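PDB 4MN7: GAF domain-containing protein from Thermoplasma acidophilum, which probably reduces free methionine-R-sulfoxide to methionine, as a GAF-domain reductase of the type II class. Local coordinates for residues A[59-72]-A[91-105]. The protein carries 1 engineered substitution. Numbering follows the deposited sequence.
Sequences LCSLAVLKNDIVNE and EIVVPVRYQGEPIGE
The guanidinium of Arg97 presents its edge to Asn67: NE donates to OD1 at 2.8 Å, almost straight at 175°, while NH2 reaches the backbone O of Asn67 at 2.9 Å. Both acceptors lie close to the guanidinium plane, yet the amide plane is turned 79° against it. With CG of Asn67 opposite the backbone N (chi1 -164°), the amide reaches the type I' turn from Tyr98 to Glu101 that joins strands 91-98 and 101-105, where ND2 bonds weakly to Gly100 O and lies beside CD of Pro102. With an alanine here, Arg97 would probably keep its NH2 bond to the backbone O but lose the acceptor of NE, and the turn would lose the weak bond to Gly100 O. Helix 59-66 packs on the strands through Ala63, whose CB meets Val93 CG1 at 3.6 Å, while Val64 O rests against Pro102 CG and Val64 CG2 lies 3.6 Å from Glu105 OE1. Beyond the helix, Val70 and Val93 form an antiparallel hydrogen-bonded pair, and Ile69 CG2 packs on Ile92 CG1 at 3.9 Å. Asn67, at positive phi, is the C-prime residue of a Schellman motif that ends the helix before edge strand 70-72 joins the antiparallel sheet of the GAF fold.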
loop_
_atom_site.group_PDB
_atom_site.type_symbol
_atom_site.label_atom_id
_atom_site.label_comp_id
_atom_site.label_asym_id
_atom_site.label_seq_id
_atom_site.Cartn_x
_atom_site.Cartn_y
_atom_site.Cartn_z
ATOM N N LEU A 59 11.680 -5.167 21.873
ATOM C CA LEU A 59 12.176 -4.673 20.591
ATOM C C LEU A 59 11.089 -3.841 19.877
ATOM O O LEU A 59 11.365 -2.896 19.180
ATOM C CB LEU A 59 12.534 -5.830 19.696
ATOM C CG LEU A 59 13.529 -6.813 20.293
ATOM C CD1 LEU A 59 13.556 -8.063 19.417
ATOM C CD2 LEU A 59 14.897 -6.169 20.370
ATOM N N CYS A 60 9.845 -4.221 20.021
ATOM C CA CYS A 60 8.806 -3.485 19.348
ATOM C C CYS A 60 8.843 -2.001 19.833
ATOM O O CYS A 60 8.705 -1.057 19.053
ATOM C CB CYS A 60 7.495 -4.177 19.583
ATOM S SG CYS A 60 7.313 -5.712 18.620
ATOM N N SER A 61 9.027 -1.768 21.119
ATOM C CA SER A 61 9.046 -0.392 21.603
ATOM C C SER A 61 10.268 0.303 21.168
ATOM O O SER A 61 10.239 1.510 20.831
ATOM C CB SER A 61 9.084 -0.361 23.150
ATOM O OG SER A 61 7.957 -1.017 23.578
ATOM N N LEU A 62 11.369 -0.441 21.242
ATOM C CA LEU A 62 12.671 0.149 20.982
ATOM C C LEU A 62 12.727 0.842 19.620
ATOM O O LEU A 62 13.274 1.930 19.529
ATOM C CB LEU A 62 13.826 -0.868 21.162
ATOM C CG LEU A 62 15.186 -0.329 21.549
ATOM C CD1 LEU A 62 15.044 0.442 22.856
ATOM C CD2 LEU A 62 16.226 -1.456 21.694
ATOM N N ALA A 63 12.136 0.240 18.583
ATOM C CA ALA A 63 12.260 0.823 17.241
ATOM C C ALA A 63 11.593 2.193 17.179
ATOM O O ALA A 63 12.019 3.082 16.492
ATOM C CB ALA A 63 11.656 -0.081 16.218
ATOM N N VAL A 64 10.484 2.310 17.864
ATOM C CA VAL A 64 9.740 3.531 17.873
ATOM C C VAL A 64 10.444 4.512 18.782
ATOM O O VAL A 64 10.481 5.674 18.463
ATOM C CB VAL A 64 8.305 3.289 18.343
ATOM C CG1 VAL A 64 7.658 4.579 18.788
ATOM C CG2 VAL A 64 7.517 2.738 17.152
ATOM N N LEU A 65 11.016 4.056 19.897
ATOM C CA LEU A 65 11.578 4.980 20.873
ATOM C C LEU A 65 12.896 5.514 20.329
ATOM O O LEU A 65 13.166 6.668 20.461
ATOM C CB LEU A 65 11.832 4.285 22.211
ATOM C CG LEU A 65 10.632 3.894 23.031
ATOM C CD1 LEU A 65 11.110 3.006 24.228
ATOM C CD2 LEU A 65 9.890 5.139 23.529
ATOM N N LYS A 66 13.700 4.665 19.702
ATOM C CA LYS A 66 14.948 5.078 19.119
ATOM C C LYS A 66 14.703 5.666 17.734
ATOM O O LYS A 66 15.582 6.235 17.184
ATOM C CB LYS A 66 15.881 3.888 18.867
ATOM C CG LYS A 66 16.495 3.223 20.077
ATOM C CD LYS A 66 17.849 2.570 19.712
ATOM C CE LYS A 66 17.739 1.655 18.503
ATOM N NZ LYS A 66 19.033 1.107 18.022
ATOM N N ASN A 67 13.545 5.435 17.130
ATOM C CA ASN A 67 13.345 5.734 15.705
ATOM C C ASN A 67 14.386 5.137 14.794
ATOM O O ASN A 67 14.914 5.789 13.946
ATOM C CB ASN A 67 13.223 7.224 15.414
ATOM C CG ASN A 67 12.626 7.477 14.026
ATOM O OD1 ASN A 67 12.158 6.546 13.337
ATOM N ND2 ASN A 67 12.679 8.697 13.603
ATOM N N ASP A 68 14.608 3.849 14.896
ATOM C CA ASP A 68 15.623 3.205 14.072
ATOM C C ASP A 68 15.316 1.721 14.058
ATOM O O ASP A 68 14.561 1.234 14.912
ATOM C CB ASP A 68 16.961 3.487 14.779
ATOM C CG ASP A 68 18.131 3.494 13.874
ATOM O OD1 ASP A 68 17.957 3.397 12.670
ATOM O OD2 ASP A 68 19.272 3.543 14.403
ATOM N N ILE A 69 15.948 0.988 13.163
ATOM C CA ILE A 69 15.814 -0.445 13.093
ATOM C C ILE A 69 16.387 -1.088 14.327
ATOM O O ILE A 69 17.442 -0.705 14.819
ATOM C CB ILE A 69 16.554 -1.006 11.883
ATOM C CG1 ILE A 69 15.781 -0.654 10.597
ATOM C CG2 ILE A 69 16.683 -2.516 11.959
ATOM C CD1 ILE A 69 16.523 -0.934 9.328
ATOM N N VAL A 70 15.697 -2.105 14.817
ATOM C CA VAL A 70 16.252 -2.917 15.911
ATOM C C VAL A 70 16.306 -4.303 15.330
ATOM O O VAL A 70 15.272 -4.861 14.891
ATOM C CB VAL A 70 15.373 -2.852 17.159
ATOM C CG1 VAL A 70 15.821 -3.879 18.200
ATOM C CG2 VAL A 70 15.512 -1.455 17.755
ATOM N N ASN A 71 17.474 -4.898 15.376
ATOM C CA ASN A 71 17.660 -6.214 14.740
ATOM C C ASN A 71 18.336 -7.088 15.742
ATOM O O ASN A 71 19.514 -6.901 15.944
ATOM C CB ASN A 71 18.529 -6.099 13.482
ATOM C CG ASN A 71 18.724 -7.448 12.746
ATOM O OD1 ASN A 71 18.391 -8.533 13.262
ATOM N ND2 ASN A 71 19.347 -7.381 11.547
ATOM N N GLU A 72 17.587 -8.026 16.358
ATOM C CA GLU A 72 18.152 -8.985 17.326
ATOM C C GLU A 72 18.530 -10.282 16.606
ATOM O O GLU A 72 17.677 -11.017 16.134
ATOM C CB GLU A 72 17.163 -9.255 18.438
ATOM C CG GLU A 72 17.589 -10.364 19.358
ATOM C CD GLU A 72 18.955 -10.055 19.977
ATOM O OE1 GLU A 72 19.930 -10.844 19.797
ATOM O OE2 GLU A 72 19.061 -8.980 20.600
ATOM N N GLU A 91 14.728 -11.530 15.282
ATOM C CA GLU A 91 13.630 -10.616 15.139
ATOM C C GLU A 91 14.141 -9.211 14.747
ATOM O O GLU A 91 15.166 -8.736 15.252
ATOM C CB GLU A 91 12.840 -10.523 16.439
ATOM C CG GLU A 91 11.622 -9.579 16.326
ATOM C CD GLU A 91 10.754 -9.544 17.552
ATOM O OE1 GLU A 91 11.175 -10.178 18.540
ATOM O OE2 GLU A 91 9.665 -8.918 17.527
ATOM N N ILE A 92 13.402 -8.572 13.830
ATOM C CA ILE A 92 13.761 -7.253 13.330
ATOM C C ILE A 92 12.513 -6.415 13.384
ATOM O O ILE A 92 11.411 -6.897 13.133
ATOM C CB ILE A 92 14.365 -7.306 11.931
ATOM C CG1 ILE A 92 14.933 -5.942 11.552
ATOM C CG2 ILE A 92 13.341 -7.799 10.955
ATOM C CD1 ILE A 92 15.649 -5.893 10.235
ATOM N N VAL A 93 12.690 -5.195 13.836
ATOM C CA VAL A 93 11.606 -4.256 13.936
ATOM C C VAL A 93 12.064 -3.005 13.215
ATOM O O VAL A 93 13.072 -2.435 13.560
ATOM C CB VAL A 93 11.242 -3.930 15.358
ATOM C CG1 VAL A 93 9.951 -3.109 15.403
ATOM C CG2 VAL A 93 11.025 -5.181 16.179
ATOM N N VAL A 94 11.283 -2.585 12.232
ATOM C CA VAL A 94 11.676 -1.502 11.347
ATOM C C VAL A 94 10.635 -0.433 11.497
ATOM O O VAL A 94 9.468 -0.714 11.304
ATOM C CB VAL A 94 11.590 -2.015 9.932
ATOM C CG1 VAL A 94 11.832 -0.893 8.963
ATOM C CG2 VAL A 94 12.574 -3.164 9.735
ATOM N N PRO A 95 11.013 0.779 11.917
ATOM C CA PRO A 95 10.041 1.879 12.103
ATOM C C PRO A 95 9.389 2.324 10.824
ATOM O O PRO A 95 10.043 2.342 9.783
ATOM C CB PRO A 95 10.888 3.016 12.652
ATOM C CG PRO A 95 12.262 2.667 12.255
ATOM C CD PRO A 95 12.366 1.214 12.221
ATOM N N VAL A 96 8.105 2.664 10.904
ATOM C CA VAL A 96 7.362 3.276 9.775
ATOM C C VAL A 96 7.264 4.748 10.064
ATOM O O VAL A 96 6.743 5.110 11.072
ATOM C CB VAL A 96 5.963 2.678 9.582
ATOM C CG1 VAL A 96 5.146 3.458 8.491
ATOM C CG2 VAL A 96 6.118 1.201 9.234
ATOM N N ARG A 97 7.853 5.578 9.229
ATOM C CA ARG A 97 7.839 6.999 9.454
ATOM C C ARG A 97 6.921 7.860 8.556
ATOM O O ARG A 97 6.768 7.655 7.330
ATOM C CB ARG A 97 9.237 7.549 9.291
ATOM C CG ARG A 97 10.229 6.901 10.215
ATOM C CD ARG A 97 11.624 7.259 9.741
ATOM N NE ARG A 97 12.603 6.680 10.612
ATOM C CZ ARG A 97 13.732 6.153 10.211
ATOM N NH1 ARG A 97 14.053 6.181 8.949
ATOM N NH2 ARG A 97 14.580 5.658 11.099
ATOM N N TYR A 98 6.352 8.882 9.183
ATOM C CA TYR A 98 5.429 9.805 8.511
ATOM C C TYR A 98 5.800 11.204 8.957
ATOM O O TYR A 98 5.731 11.537 10.114
ATOM C CB TYR A 98 4.005 9.438 8.843
ATOM C CG TYR A 98 2.944 10.155 8.000
ATOM C CD1 TYR A 98 2.439 11.436 8.385
ATOM C CD2 TYR A 98 2.475 9.591 6.819
ATOM C CE1 TYR A 98 1.476 12.099 7.609
ATOM C CE2 TYR A 98 1.507 10.233 6.053
ATOM C CZ TYR A 98 0.999 11.478 6.459
ATOM O OH TYR A 98 0.054 12.091 5.665
ATOM N N GLN A 99 6.289 11.987 8.015
ATOM C CA GLN A 99 6.851 13.295 8.312
ATOM C C GLN A 99 8.007 13.191 9.272
ATOM O O GLN A 99 8.025 13.889 10.241
ATOM C CB GLN A 99 5.734 14.230 8.817
ATOM C CG GLN A 99 4.836 14.579 7.638
ATOM C CD GLN A 99 3.475 15.060 8.010
ATOM O OE1 GLN A 99 3.032 14.898 9.129
ATOM N NE2 GLN A 99 2.794 15.641 7.059
ATOM N N GLY A 100 8.921 12.256 9.022
ATOM C CA GLY A 100 10.121 12.091 9.831
ATOM C C GLY A 100 9.953 11.424 11.211
ATOM O O GLY A 100 10.951 11.028 11.814
ATOM N N GLU A 101 8.707 11.265 11.670
ATOM C CA GLU A 101 8.401 10.695 12.969
ATOM C C GLU A 101 7.802 9.278 12.853
ATOM O O GLU A 101 7.036 8.969 11.946
ATOM C CB GLU A 101 7.447 11.645 13.704
ATOM C CG GLU A 101 8.140 12.871 14.346
ATOM C CD GLU A 101 9.505 12.545 15.004
ATOM O OE1 GLU A 101 9.570 12.134 16.184
ATOM O OE2 GLU A 101 10.546 12.701 14.337
ATOM N N PRO A 102 8.129 8.446 13.783
ATOM C CA PRO A 102 7.638 7.100 13.759
ATOM C C PRO A 102 6.150 7.063 14.039
ATOM O O PRO A 102 5.680 7.745 14.931
ATOM C CB PRO A 102 8.443 6.407 14.854
ATOM C CG PRO A 102 8.999 7.518 15.725
ATOM C CD PRO A 102 9.045 8.733 14.901
ATOM N N ILE A 103 5.402 6.322 13.239
ATOM C CA ILE A 103 3.956 6.176 13.495
ATOM C C ILE A 103 3.541 4.729 13.683
ATOM O O ILE A 103 2.355 4.423 13.898
ATOM C CB ILE A 103 3.117 6.848 12.396
ATOM C CG1 ILE A 103 3.501 6.256 11.026
ATOM C CG2 ILE A 103 3.403 8.356 12.441
ATOM C CD1 ILE A 103 2.382 6.192 10.021
ATOM N N GLY A 104 4.508 3.856 13.582
ATOM C CA GLY A 104 4.294 2.449 13.652
ATOM C C GLY A 104 5.514 1.695 13.222
ATOM O O GLY A 104 6.621 2.221 13.220
ATOM N N GLU A 105 5.344 0.405 12.955
ATOM C CA GLU A 105 6.518 -0.435 12.625
ATOM C C GLU A 105 6.165 -1.704 11.922
ATOM O O GLU A 105 5.009 -2.173 12.000
ATOM C CB GLU A 105 7.262 -0.756 13.937
ATOM C CG GLU A 105 6.411 -1.573 14.887
ATOM C CD GLU A 105 7.051 -1.689 16.282
ATOM O OE1 GLU A 105 7.863 -0.842 16.670
ATOM O OE2 GLU A 105 6.816 -2.696 16.917
#